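Local coordinates for monosaccharide ABC transporter substrate-binding protein, CUT2 family (PDB 4RU1) that binds myo-inositol between its two lobes and probably serves as the carbohydrate-binding component of an ABC-type sugar importer, at residues 27-32 against 54-59; 37-42 against 254-259; 80-85 against 102-107; 144-149 against 167-172; 192-197 against 221-226. All blocks are in the same frame, centred on the assembly; numbering follows the deposited sequence.

Contact 1. Residues 27-32 against 54-59; sequences THQQPG and LKYSND. With INS (1,2,3,4,5,6-hexahydroxy-cyclohexane), chain M.
At the C-terminal edge of the parallel sheet in one lobe of this periplasmic binding protein fold, Thr27 pairs with Asn58 of the outermost strand 52-58, and the loop that follows Thr27 carries His28 into the inositol pocket. The parallel bridge is closed by Thr27 N donating to Ser57 O (2.9 Å) and by Asp59 N donating to Thr27 O (3.1 Å). Beyond it the side chains take over. Thr27 OG1 gives its proton to Tyr56 OH at 2.9 Å, and Tyr56 OH in turn donates to Gln29 OE1 at 2.6 Å, a relay of hydroxyls ending on an amide oxygen. The Gln29 amide stands nearly upright to the Tyr56 ring (78° between planes), with OE1 at the ring edge. Gln29 reaches the phenol because its CG lies anti to the backbone N (chi1 167°) and the chain runs on extended. Thr27 OG1 also accepts from Gln29 N, an ST turn that fixes the start of the loop, while Asn58 ND2 donates to Gln29 O from above the carbonyl plane. Arg40 makes a cation-pi contact with Tyr56. The backbone is pinned at Thr27 and Gln29; His28 lies between them, and its ring reaches the ligand. The bond from His28 ND1 to Thr83 OG1, in the second shell, and an edge-to-face stack with Trp36, itself part of the pocket, orient the imidazole. Inositol O5 lies at the ring edge, in its plane, and accepts from His28 NE2 at 3.0 Å; NE2 is also hydrogen-bonded to inositol O4 (3.3 Å).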
# COMPACT_ATOMS: atom_id res chain seq x y z
N THR A 27 -8.36 6.88 5.32
CA THR A 27 -7.41 6.54 4.29
C THR A 27 -7.61 7.40 3.01
O THR A 27 -8.44 8.29 2.90
CB THR A 27 -7.52 5.07 3.93
OG1 THR A 27 -8.57 4.95 2.96
CG2 THR A 27 -7.76 4.20 5.12
N HIS A 28 -6.70 7.18 2.07
CA HIS A 28 -6.67 7.81 0.75
C HIS A 28 -7.21 6.94 -0.37
O HIS A 28 -6.99 7.28 -1.51
CB HIS A 28 -5.24 8.22 0.46
CG HIS A 28 -4.28 7.05 0.42
ND1 HIS A 28 -3.63 6.61 1.56
CD2 HIS A 28 -3.84 6.27 -0.59
CE1 HIS A 28 -2.83 5.62 1.25
NE2 HIS A 28 -2.96 5.37 -0.04
N GLN A 29 -7.91 5.83 -0.01
CA GLN A 29 -8.46 4.84 -0.93
C GLN A 29 -9.19 5.56 -2.08
O GLN A 29 -10.09 6.40 -1.83
CB GLN A 29 -9.39 3.92 -0.19
CG GLN A 29 -10.23 3.07 -1.11
CD GLN A 29 -11.14 2.14 -0.42
OE1 GLN A 29 -11.42 2.27 0.76
NE2 GLN A 29 -11.58 1.14 -1.15
N GLN A 30 -8.78 5.24 -3.30
CA GLN A 30 -9.60 5.58 -4.47
C GLN A 30 -10.77 4.65 -4.50
O GLN A 30 -10.61 3.42 -4.37
CB GLN A 30 -8.78 5.38 -5.72
CG GLN A 30 -9.53 5.60 -7.02
CD GLN A 30 -9.71 7.08 -7.32
OE1 GLN A 30 -8.81 7.90 -7.12
NE2 GLN A 30 -10.88 7.43 -7.79
N PRO A 31 -11.99 5.15 -4.72
CA PRO A 31 -13.10 4.17 -4.80
C PRO A 31 -12.89 3.09 -5.82
O PRO A 31 -12.35 3.38 -6.92
CB PRO A 31 -14.30 5.05 -5.20
CG PRO A 31 -13.96 6.37 -4.53
CD PRO A 31 -12.44 6.55 -4.64
N GLY A 32 -13.09 1.87 -5.39
CA GLY A 32 -12.92 0.71 -6.26
C GLY A 32 -11.53 0.06 -6.24
O GLY A 32 -11.30 -0.88 -6.98
N LEU A 54 -15.62 0.56 14.45
CA LEU A 54 -14.69 1.04 13.45
C LEU A 54 -15.44 1.93 12.52
O LEU A 54 -16.38 1.45 11.86
CB LEU A 54 -14.07 -0.15 12.68
CG LEU A 54 -12.98 0.31 11.68
CD1 LEU A 54 -11.77 0.85 12.39
CD2 LEU A 54 -12.62 -0.86 10.78
N LYS A 55 -15.05 3.20 12.47
CA LYS A 55 -15.60 4.12 11.51
C LYS A 55 -14.55 4.29 10.41
O LYS A 55 -13.49 4.84 10.63
CB LYS A 55 -15.93 5.46 12.18
CG LYS A 55 -17.04 5.37 13.22
CD LYS A 55 -17.14 6.62 14.08
CE LYS A 55 -18.16 7.61 13.55
NZ LYS A 55 -18.07 8.97 14.17
N TYR A 56 -14.89 3.82 9.23
CA TYR A 56 -13.98 3.88 8.09
C TYR A 56 -14.36 4.98 7.14
O TYR A 56 -15.55 5.04 6.75
CB TYR A 56 -13.90 2.56 7.35
CG TYR A 56 -12.88 2.52 6.19
CD1 TYR A 56 -13.23 3.00 4.97
CD2 TYR A 56 -11.60 2.10 6.35
CE1 TYR A 56 -12.36 3.01 3.87
CE2 TYR A 56 -10.69 2.07 5.27
CZ TYR A 56 -11.05 2.58 4.04
OH TYR A 56 -10.14 2.53 2.98
N SER A 57 -13.41 5.86 6.77
CA SER A 57 -13.65 6.92 5.81
C SER A 57 -12.44 7.11 4.92
O SER A 57 -11.29 6.73 5.23
CB SER A 57 -14.00 8.21 6.48
OG SER A 57 -13.04 8.70 7.36
N ASN A 58 -12.70 7.64 3.75
CA ASN A 58 -11.65 7.78 2.76
C ASN A 58 -11.90 8.83 1.71
O ASN A 58 -13.05 9.10 1.33
CB ASN A 58 -11.37 6.46 2.03
CG ASN A 58 -12.58 5.98 1.18
OD1 ASN A 58 -13.62 5.65 1.77
ND2 ASN A 58 -12.48 6.02 -0.16
N ASP A 59 -10.79 9.36 1.21
CA ASP A 59 -10.87 10.23 0.04
C ASP A 59 -9.53 10.33 -0.63
O ASP A 59 -8.54 10.64 0.02
CB ASP A 59 -11.38 11.61 0.46
CG ASP A 59 -12.07 12.35 -0.73
OD1 ASP A 59 -11.38 12.65 -1.73
OD2 ASP A 59 -13.23 12.67 -0.61
C1 INS M . -0.74 -0.24 -2.38
C2 INS M . -1.54 0.04 -3.65
C3 INS M . -2.73 0.94 -3.30
C4 INS M . -2.34 2.18 -2.53
C5 INS M . -1.61 1.84 -1.26
C6 INS M . -0.41 0.96 -1.50
O1 INS M . 0.43 -1.02 -2.63
O2 INS M . -0.67 0.81 -4.50
O3 INS M . -3.31 1.32 -4.57
O4 INS M . -3.50 2.99 -2.23
O5 INS M . -1.12 3.01 -0.58
O6 INS M . 0.19 0.55 -0.24

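Contact 2. Residues 37-42 against 254-259; sequences DIIRKG and YVEGYE
Tyr254, near the start of helix 253-270, lays one ring face on the backbone of helix 35-49: Gly42 CA sits over the ring centre, 3.6 Å from the centroid, a CH-pi contact. With CG anti to its own N (chi1 -175°), the ring extends alongside the partner helix, and its CB meets Ile38 CG2. Tyr254 O faces the same glycine, receiving a CA-H...O contact from Gly42 CA at 3.4 Å. One residue past Val255, Ile39 CD1 rests against Glu256, 3.6 Å from OE1 and near CB; that carboxylate is held by Gln251 and Asn108, both of the inositol pocket. Gly257 comes next, its CA pointing a hydrogen almost straight at Ile39 O (3.6 Å, 176° at the hydrogen). Finally Tyr258 CA approaches Gly42 O at 3.3 Å, while its hydroxyl bonds to Lys49. The short helical segments cross at -43° with their axes only 6.5 Å apart. Such closeness depends on glycine in both helices: a CB on Gly42 would collide with Tyr254 O, and one on Gly257 with Ile39 O. Helix is thus joined to helix by weak CA-H...O contacts, an aromatic face and apolar packing, an interface that relies on close backbone fit.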
# COMPACT_ATOMS: atom_id res chain seq x y z
N ASP A 37 -9.91 -3.29 0.61
CA ASP A 37 -10.79 -4.34 1.20
C ASP A 37 -9.97 -5.28 2.10
O ASP A 37 -10.48 -5.72 3.13
CB ASP A 37 -11.57 -5.10 0.12
CG ASP A 37 -12.47 -4.15 -0.78
OD1 ASP A 37 -13.00 -3.15 -0.26
OD2 ASP A 37 -12.61 -4.46 -1.98
N ILE A 38 -8.70 -5.55 1.76
CA ILE A 38 -7.92 -6.43 2.62
C ILE A 38 -7.53 -5.68 3.89
O ILE A 38 -7.56 -6.25 4.98
CB ILE A 38 -6.65 -6.93 1.89
CG1 ILE A 38 -6.94 -7.45 0.46
CG2 ILE A 38 -6.00 -7.99 2.74
CD1 ILE A 38 -5.72 -7.42 -0.48
N ILE A 39 -7.12 -4.42 3.79
CA ILE A 39 -6.87 -3.54 4.96
C ILE A 39 -8.08 -3.57 5.87
O ILE A 39 -7.95 -3.79 7.11
CB ILE A 39 -6.65 -2.08 4.49
CG1 ILE A 39 -5.38 -1.97 3.64
CG2 ILE A 39 -6.79 -1.07 5.64
CD1 ILE A 39 -4.11 -1.91 4.49
N ARG A 40 -9.25 -3.40 5.28
CA ARG A 40 -10.47 -3.37 6.11
C ARG A 40 -10.82 -4.69 6.80
O ARG A 40 -11.27 -4.75 7.95
CB ARG A 40 -11.61 -2.87 5.27
CG ARG A 40 -11.45 -1.39 4.97
CD ARG A 40 -12.48 -0.81 4.01
NE ARG A 40 -13.71 -0.67 4.74
CZ ARG A 40 -14.83 -0.11 4.27
NH1 ARG A 40 -14.88 0.38 3.04
NH2 ARG A 40 -15.90 -0.03 5.04
N LYS A 41 -10.56 -5.81 6.14
CA LYS A 41 -10.79 -7.16 6.77
C LYS A 41 -9.88 -7.32 7.98
O LYS A 41 -10.33 -7.71 9.06
CB LYS A 41 -10.60 -8.30 5.81
CG LYS A 41 -11.75 -8.46 4.78
CD LYS A 41 -11.61 -9.73 3.94
CE LYS A 41 -12.67 -9.83 2.85
NZ LYS A 41 -12.80 -8.58 2.00
N GLY A 42 -8.61 -6.92 7.87
CA GLY A 42 -7.75 -6.90 9.09
C GLY A 42 -8.19 -6.03 10.25
O GLY A 42 -8.30 -6.44 11.43
N TYR A 254 -3.52 -6.97 5.59
CA TYR A 254 -4.36 -7.44 6.67
C TYR A 254 -3.73 -7.06 7.98
O TYR A 254 -4.40 -6.63 8.94
CB TYR A 254 -4.55 -8.94 6.59
CG TYR A 254 -5.51 -9.60 7.60
CD1 TYR A 254 -5.08 -9.91 8.90
CD2 TYR A 254 -6.88 -9.87 7.27
CE1 TYR A 254 -5.94 -10.52 9.80
CE2 TYR A 254 -7.74 -10.51 8.18
CZ TYR A 254 -7.25 -10.84 9.43
OH TYR A 254 -8.10 -11.52 10.28
N VAL A 255 -2.41 -7.22 8.06
CA VAL A 255 -1.65 -6.87 9.26
C VAL A 255 -1.66 -5.36 9.52
O VAL A 255 -1.70 -4.92 10.67
CB VAL A 255 -0.23 -7.42 9.27
CG1 VAL A 255 0.59 -6.98 10.48
CG2 VAL A 255 -0.30 -8.94 9.22
N GLU A 256 -1.42 -4.59 8.47
CA GLU A 256 -1.50 -3.13 8.61
C GLU A 256 -2.83 -2.67 9.23
O GLU A 256 -2.82 -1.90 10.19
CB GLU A 256 -1.31 -2.45 7.28
CG GLU A 256 0.07 -2.72 6.67
CD GLU A 256 0.30 -2.07 5.33
OE1 GLU A 256 -0.54 -1.29 4.82
OE2 GLU A 256 1.35 -2.38 4.70
N GLY A 257 -3.93 -3.11 8.67
CA GLY A 257 -5.25 -2.71 9.21
C GLY A 257 -5.53 -3.28 10.56
O GLY A 257 -6.03 -2.58 11.44
N TYR A 258 -5.16 -4.54 10.77
CA TYR A 258 -5.30 -5.16 12.07
C TYR A 258 -4.54 -4.46 13.17
O TYR A 258 -5.06 -4.17 14.27
CB TYR A 258 -4.93 -6.68 12.00
CG TYR A 258 -5.03 -7.40 13.32
CD1 TYR A 258 -3.98 -7.37 14.23
CD2 TYR A 258 -6.16 -8.18 13.64
CE1 TYR A 258 -4.05 -8.05 15.45
CE2 TYR A 258 -6.23 -8.88 14.84
CZ TYR A 258 -5.20 -8.81 15.74
OH TYR A 258 -5.28 -9.56 16.91
N GLU A 259 -3.28 -4.21 12.90
CA GLU A 259 -2.47 -3.60 13.94
C GLU A 259 -2.81 -2.13 14.20
O GLU A 259 -2.65 -1.63 15.34
CB GLU A 259 -1.00 -3.69 13.62
CG GLU A 259 -0.41 -5.14 13.60
CD GLU A 259 -0.61 -5.91 14.94
OE1 GLU A 259 -0.62 -5.20 15.97
OE2 GLU A 259 -0.66 -7.14 14.93

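Contact 3. Residues 80-85 against 102-107; sequences IAVTIP and IPVVAF
The Phe107 ring takes Thr83 CG2 over one face, a CH-pi contact 4.0 Å from the centroid and offset toward the rim, and meets Ala81 C at its edge, in plane. Its CE1 also touches Ala81 CB. Phe107 CG stands between its backbone N and carbonyl carbon (chi1 72°), which swings the ring back across the neighbouring strand. A leucine in its place would probably leave the Thr83 methyl without an aromatic face and open a gap beside Ala81. Strands 79-82 and 104-107 are the two parallel strands of a beta-alpha-beta unit whose crossover is helix 87-99. Four backbone bonds join them in regular alternation: Ile80 N to Pro103 O, Val105 N to Ile80 O (2.9 Å), Val82 N to Val105 O, and Phe107 N to Val82 O (3.0 Å). Ile80, Val82, Val104 and Ala106 share one face; flanking loop residues join them, Ile102 CG2 on Ile80 CG1 and Ile84 CD1 on Ala106 CB (3.8 Å). Between the two segments, polar pairing is confined to the backbone and the side chains meet through hydrocarbon, while the Thr83 hydroxyl, hydrogen-bonded to Glu65, links this apolar core to the inositol-binding His28.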
# COMPACT_ATOMS: atom_id res chain seq x y z
N ILE A 80 -7.51 7.43 16.28
CA ILE A 80 -7.45 7.62 14.87
C ILE A 80 -6.32 6.78 14.29
O ILE A 80 -5.20 6.81 14.76
CB ILE A 80 -7.25 9.09 14.48
CG1 ILE A 80 -8.49 9.97 14.91
CG2 ILE A 80 -6.95 9.22 12.96
CD1 ILE A 80 -8.28 11.45 14.79
N ALA A 81 -6.66 6.03 13.24
CA ALA A 81 -5.71 5.36 12.39
C ALA A 81 -5.73 6.01 11.02
O ALA A 81 -6.83 6.07 10.37
CB ALA A 81 -6.11 3.90 12.36
N VAL A 82 -4.59 6.56 10.57
CA VAL A 82 -4.59 7.40 9.39
C VAL A 82 -3.44 7.09 8.44
O VAL A 82 -2.36 6.68 8.84
CB VAL A 82 -4.48 8.87 9.81
CG1 VAL A 82 -3.15 9.20 10.48
CG2 VAL A 82 -4.79 9.78 8.66
N THR A 83 -3.70 7.24 7.14
CA THR A 83 -2.65 7.12 6.08
C THR A 83 -2.10 8.51 5.70
O THR A 83 -2.84 9.50 5.77
CB THR A 83 -3.18 6.40 4.84
OG1 THR A 83 -4.13 7.28 4.20
CG2 THR A 83 -3.85 5.14 5.22
N ILE A 84 -0.83 8.62 5.33
CA ILE A 84 -0.22 9.91 5.07
C ILE A 84 0.50 9.86 3.70
O ILE A 84 1.69 10.05 3.60
CB ILE A 84 0.78 10.35 6.16
CG1 ILE A 84 0.29 10.00 7.55
CG2 ILE A 84 1.06 11.84 6.03
CD1 ILE A 84 1.27 10.23 8.64
N PRO A 85 -0.28 9.78 2.60
CA PRO A 85 0.32 9.80 1.29
C PRO A 85 0.86 11.17 0.89
O PRO A 85 1.66 11.32 0.01
CB PRO A 85 -0.83 9.35 0.37
CG PRO A 85 -2.07 9.83 1.09
CD PRO A 85 -1.72 9.48 2.54
N ILE A 102 -6.30 13.07 21.22
CA ILE A 102 -6.71 11.81 20.60
C ILE A 102 -5.49 11.08 20.11
O ILE A 102 -4.70 11.66 19.42
CB ILE A 102 -7.69 12.02 19.43
CG1 ILE A 102 -8.95 12.76 19.95
CG2 ILE A 102 -7.99 10.72 18.73
CD1 ILE A 102 -9.84 13.30 18.85
N PRO A 103 -5.28 9.81 20.56
CA PRO A 103 -4.09 9.08 20.09
C PRO A 103 -4.21 8.72 18.61
O PRO A 103 -5.31 8.31 18.15
CB PRO A 103 -4.12 7.84 20.93
CG PRO A 103 -5.51 7.59 21.26
CD PRO A 103 -6.07 8.99 21.48
N VAL A 104 -3.11 8.89 17.89
CA VAL A 104 -3.10 8.52 16.47
C VAL A 104 -2.00 7.52 16.17
O VAL A 104 -0.89 7.55 16.74
CB VAL A 104 -2.96 9.74 15.56
CG1 VAL A 104 -1.65 10.39 15.86
CG2 VAL A 104 -3.03 9.33 14.11
N VAL A 105 -2.38 6.61 15.30
CA VAL A 105 -1.48 5.63 14.69
C VAL A 105 -1.53 5.85 13.20
O VAL A 105 -2.61 6.08 12.67
CB VAL A 105 -1.79 4.21 15.11
CG1 VAL A 105 -0.97 3.16 14.32
CG2 VAL A 105 -1.48 4.06 16.61
N ALA A 106 -0.36 5.82 12.55
CA ALA A 106 -0.26 5.98 11.08
C ALA A 106 0.01 4.63 10.46
O ALA A 106 0.52 3.72 11.12
CB ALA A 106 0.74 7.02 10.67
N PHE A 107 -0.43 4.43 9.23
CA PHE A 107 -0.21 3.16 8.62
C PHE A 107 -0.24 3.34 7.09
O PHE A 107 -0.71 4.36 6.56
CB PHE A 107 -1.21 2.08 9.10
CG PHE A 107 -2.61 2.26 8.58
CD1 PHE A 107 -3.46 3.21 9.10
CD2 PHE A 107 -3.08 1.39 7.62
CE1 PHE A 107 -4.76 3.39 8.60
CE2 PHE A 107 -4.36 1.58 7.09
CZ PHE A 107 -5.19 2.52 7.61

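Contact 4. Residues 144-149 against 167-172; sequences KHVLCV and QTFKGQ
Two backbone hydrogen bonds clasp Gln172 to strand 145-150: Gln172 N donates to Lys144 O at 2.9 Å and Val146 N donates to Gln172 O, also at 2.9 Å. They form the parallel bridge between His145 and Gln172 that closes the beta-alpha-beta unit of strand 145-150, helix 156-168 and strand 172-177, at the edge of the second lobe's sheet. Beside the first bond, Gly171 CA approaches Lys144 O in a CA-H...O contact; a CB on this glycine would strike that oxygen. Next outward, the Gln172 side chain, extended from a CG anti to its backbone N (chi1 -162°), lies over one face of the His145 imidazole. Amide and ring are stacked, their planes 14° apart, with Gln172 CG 3.9 Å from the ring centroid and OE1 above the rim. Both imidazole nitrogens have partners beyond this pair, ND1 at Ser199 and NE2 at Thr174, which fix the rotation of the ring under the amide. With an alanine at His145, the Gln172 amide would probably lose its stacking surface, and the hydroxyls of Ser199 and Thr174 would be left without their shared mate. Phe169, the first residue out of helix 156-168, supplies the apolar part. Its ring edge points at the backbone of the strand, CZ lying 3.6 Å from Lys144 C, with His145 N in the ring plane. Over one face, toward the rim, sits the Val146 methyl, CG1 to Phe169 CD2 3.6 Å.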
# COMPACT_ATOMS: atom_id res chain seq x y z
N LYS A 144 17.02 -5.52 -18.30
CA LYS A 144 17.83 -4.38 -18.75
C LYS A 144 17.10 -3.03 -18.80
O LYS A 144 17.76 -2.04 -18.92
CB LYS A 144 18.36 -4.62 -20.18
CG LYS A 144 19.13 -5.94 -20.45
CD LYS A 144 20.40 -6.08 -19.61
CE LYS A 144 21.05 -7.46 -19.83
NZ LYS A 144 21.63 -8.01 -18.57
N HIS A 145 15.76 -3.03 -18.91
CA HIS A 145 15.00 -1.81 -19.06
C HIS A 145 13.64 -1.96 -18.36
O HIS A 145 12.72 -2.57 -18.87
CB HIS A 145 14.84 -1.41 -20.52
CG HIS A 145 14.11 -0.11 -20.69
ND1 HIS A 145 13.82 0.46 -21.90
CD2 HIS A 145 13.65 0.76 -19.75
CE1 HIS A 145 13.16 1.59 -21.71
NE2 HIS A 145 13.03 1.79 -20.41
N VAL A 146 13.57 -1.38 -17.15
CA VAL A 146 12.32 -1.47 -16.39
C VAL A 146 11.39 -0.25 -16.58
O VAL A 146 11.87 0.88 -16.71
CB VAL A 146 12.62 -1.62 -14.89
CG1 VAL A 146 13.33 -0.42 -14.32
CG2 VAL A 146 11.34 -1.92 -14.08
N LEU A 147 10.08 -0.52 -16.68
CA LEU A 147 9.02 0.48 -16.64
C LEU A 147 8.31 0.35 -15.34
O LEU A 147 7.70 -0.71 -15.04
CB LEU A 147 8.05 0.17 -17.78
CG LEU A 147 6.89 1.12 -17.87
CD1 LEU A 147 7.35 2.51 -18.24
CD2 LEU A 147 5.88 0.63 -18.91
N CYS A 148 8.35 1.41 -14.54
CA CYS A 148 7.61 1.44 -13.27
C CYS A 148 6.32 2.20 -13.50
O CYS A 148 6.37 3.33 -14.00
CB CYS A 148 8.40 2.17 -12.23
SG CYS A 148 9.72 1.16 -11.55
N VAL A 149 5.18 1.59 -13.18
CA VAL A 149 3.85 2.15 -13.49
C VAL A 149 3.25 2.63 -12.21
O VAL A 149 3.16 1.85 -11.27
CB VAL A 149 2.96 1.16 -14.22
CG1 VAL A 149 1.57 1.78 -14.49
CG2 VAL A 149 3.63 0.73 -15.52
N GLN A 167 17.47 3.59 -7.87
CA GLN A 167 18.74 3.57 -7.17
C GLN A 167 19.57 2.35 -7.41
O GLN A 167 20.83 2.44 -7.49
CB GLN A 167 18.47 3.66 -5.66
CG GLN A 167 18.08 5.07 -5.25
CD GLN A 167 17.89 5.16 -3.76
OE1 GLN A 167 18.65 4.56 -2.97
NE2 GLN A 167 16.85 5.88 -3.34
N THR A 168 18.92 1.19 -7.41
CA THR A 168 19.63 -0.09 -7.51
C THR A 168 19.54 -0.82 -8.86
O THR A 168 20.36 -1.75 -9.08
CB THR A 168 19.13 -1.04 -6.45
OG1 THR A 168 17.71 -1.15 -6.61
CG2 THR A 168 19.43 -0.51 -5.05
N PHE A 169 18.55 -0.53 -9.70
CA PHE A 169 18.43 -1.22 -11.02
C PHE A 169 19.61 -0.73 -11.91
O PHE A 169 19.75 0.44 -12.17
CB PHE A 169 17.11 -0.87 -11.69
CG PHE A 169 16.87 -1.68 -12.96
CD1 PHE A 169 16.70 -3.07 -12.88
CD2 PHE A 169 16.85 -1.05 -14.18
CE1 PHE A 169 16.47 -3.79 -14.03
CE2 PHE A 169 16.65 -1.79 -15.36
CZ PHE A 169 16.47 -3.10 -15.28
N LYS A 170 20.43 -1.66 -12.37
CA LYS A 170 21.61 -1.26 -13.12
C LYS A 170 21.34 -0.73 -14.52
O LYS A 170 22.06 0.12 -15.03
CB LYS A 170 22.70 -2.36 -13.08
CG LYS A 170 23.09 -2.61 -11.63
CD LYS A 170 24.23 -3.60 -11.45
CE LYS A 170 24.66 -3.55 -9.99
NZ LYS A 170 25.19 -4.86 -9.55
N GLY A 171 20.24 -1.15 -15.11
CA GLY A 171 19.88 -0.78 -16.48
C GLY A 171 19.06 0.49 -16.64
O GLY A 171 19.11 1.38 -15.82
N GLN A 172 18.32 0.58 -17.73
CA GLN A 172 17.49 1.75 -18.00
C GLN A 172 16.21 1.74 -17.20
O GLN A 172 15.63 0.70 -16.92
CB GLN A 172 17.12 1.77 -19.49
CG GLN A 172 16.65 3.12 -19.95
CD GLN A 172 16.26 3.14 -21.42
OE1 GLN A 172 16.51 2.18 -22.18
NE2 GLN A 172 15.62 4.24 -21.81

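Contact 5. Residues 192-197 against 221-226; sequences AKLKQD and AGSNAK
Leu194 and Lys195, near the end of helix 183-196, meet Ala221, in the turn after helix 208-220, mainly through apolar contacts. Ala221 CB fits between these two neighbouring residues of helix 183-196, 3.9 Å from Leu194 CB and 3.7 Å from Lys195 CG. Leu194 has its CG anti to the carbonyl carbon (chi1 -67°), and from there the branched end continues along the turn: CD2 comes 4.3 Å from Ala225 CB, while CD1 lies near Ser223 OG. The same leucine packs on Ile200 and Val203, so it belongs to the layer between helix 183-196 and the sheet of this lobe. Lys195 takes part through its aliphatic stem, its CG also lying 3.6 Å from Ala221 O. The turn that receives these side chains is a Schellman motif: Gly222, at positive phi, leaves the helical conformation after Ala221, and the chain then heads into strand 226-230. An ST turn follows at once, Ala225 N donating to Ser223 OG at 3.0 Å with an angle of 164° at the hydrogen. Ser223 OG lies anti to its backbone N, which brings it to 4.1 Å from Leu194 CB. Polar linkage between the segments runs through water. One molecule is hydrogen-bonded to Asp197 O and to Ser223 OG, 3.1 Å from each, bridging the first residue beyond helix 183-196 to the serine of the ST turn.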
# COMPACT_ATOMS: atom_id res chain seq x y z
N ALA A 192 0.55 0.94 -25.30
CA ALA A 192 1.15 1.95 -26.18
C ALA A 192 2.62 2.18 -25.83
O ALA A 192 3.48 2.17 -26.69
CB ALA A 192 0.31 3.23 -26.16
N LYS A 193 2.93 2.31 -24.54
CA LYS A 193 4.28 2.55 -24.11
C LYS A 193 5.14 1.35 -24.48
O LYS A 193 6.25 1.51 -24.97
CB LYS A 193 4.31 2.84 -22.60
CG LYS A 193 5.72 3.00 -22.08
CD LYS A 193 6.25 4.42 -22.27
CE LYS A 193 7.66 4.42 -22.86
NZ LYS A 193 7.73 4.07 -24.31
N LEU A 194 4.63 0.13 -24.28
CA LEU A 194 5.40 -1.07 -24.64
C LEU A 194 5.66 -1.16 -26.15
O LEU A 194 6.78 -1.56 -26.59
CB LEU A 194 4.66 -2.35 -24.17
CG LEU A 194 4.61 -2.41 -22.64
CD1 LEU A 194 3.83 -3.62 -22.14
CD2 LEU A 194 5.99 -2.39 -21.96
N LYS A 195 4.64 -0.85 -26.96
CA LYS A 195 4.80 -0.90 -28.43
C LYS A 195 5.82 0.14 -28.91
O LYS A 195 6.57 -0.05 -29.88
CB LYS A 195 3.41 -0.62 -29.10
CG LYS A 195 2.55 -1.82 -29.33
CD LYS A 195 1.48 -1.54 -30.39
CE LYS A 195 2.04 -1.67 -31.80
NZ LYS A 195 0.95 -1.74 -32.81
N GLN A 196 5.80 1.28 -28.26
CA GLN A 196 6.64 2.40 -28.66
C GLN A 196 8.07 2.13 -28.32
O GLN A 196 8.94 2.71 -28.93
CB GLN A 196 6.11 3.69 -28.02
CG GLN A 196 4.80 4.12 -28.66
CD GLN A 196 3.89 5.12 -27.88
OE1 GLN A 196 4.17 5.59 -26.79
NE2 GLN A 196 2.72 5.36 -28.47
N ASP A 197 8.31 1.37 -27.26
CA ASP A 197 9.68 1.05 -26.89
C ASP A 197 9.83 -0.45 -26.56
O ASP A 197 9.72 -0.91 -25.37
CB ASP A 197 10.12 1.86 -25.67
CG ASP A 197 11.59 1.79 -25.45
OD1 ASP A 197 12.28 0.96 -26.09
OD2 ASP A 197 12.08 2.52 -24.57
N ALA A 221 0.06 -5.45 -26.90
CA ALA A 221 1.19 -4.81 -27.53
C ALA A 221 2.09 -5.80 -28.31
O ALA A 221 3.01 -5.34 -28.99
CB ALA A 221 2.03 -4.14 -26.47
N GLY A 222 1.86 -7.10 -28.21
CA GLY A 222 2.77 -8.11 -28.74
C GLY A 222 4.18 -7.94 -28.20
O GLY A 222 5.15 -8.19 -28.91
N SER A 223 4.31 -7.55 -26.92
CA SER A 223 5.61 -7.33 -26.29
C SER A 223 6.11 -8.60 -25.61
O SER A 223 5.37 -9.51 -25.29
CB SER A 223 5.46 -6.21 -25.26
OG SER A 223 6.50 -5.99 -24.34
N ASN A 224 7.42 -8.60 -25.35
CA ASN A 224 8.08 -9.71 -24.67
C ASN A 224 8.40 -9.35 -23.27
O ASN A 224 9.04 -10.12 -22.58
CB ASN A 224 9.35 -10.22 -25.39
CG ASN A 224 9.01 -10.92 -26.71
OD1 ASN A 224 8.08 -11.74 -26.77
ND2 ASN A 224 9.76 -10.61 -27.76
N ALA A 225 7.92 -8.17 -22.83
CA ALA A 225 8.18 -7.77 -21.47
C ALA A 225 7.53 -8.72 -20.43
O ALA A 225 6.42 -9.26 -20.65
CB ALA A 225 7.62 -6.35 -21.26
N LYS A 226 8.23 -8.93 -19.33
CA LYS A 226 7.64 -9.61 -18.21
C LYS A 226 6.99 -8.58 -17.26
O LYS A 226 7.18 -7.42 -17.43
CB LYS A 226 8.70 -10.42 -17.45
CG LYS A 226 9.56 -11.32 -18.32
CD LYS A 226 8.79 -12.40 -18.96
CE LYS A 226 9.67 -13.03 -20.06
NZ LYS A 226 9.34 -14.46 -20.27
O HOH W 1 8.30 -3.52 -24.63

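How the contacts relate
Contacts 1, 2 and 3 cluster in one lobe, contacts 4 and 5 in the other, with centres of contacts 1 and 4 about 32 Å apart. Contacts 2 and 3 are buried: the former packs two helices through glycines, the latter pairs strands amid hydrocarbon, and they meet where Ile39 touches Phe107. Contact 1 reaches the same sheet as contact 3 but at its rim, where polar side chains replace methyls and the ligand is met; His28 and Thr83 join the two. Contacts 3 and 4 both close beta-alpha-beta units, but contact 4, like contacts 1 and 5, is only partly buried. It touches contact 5, the outlying helix-to-turn packing, through His145 beside Asp197 and Leu147 against Leu194.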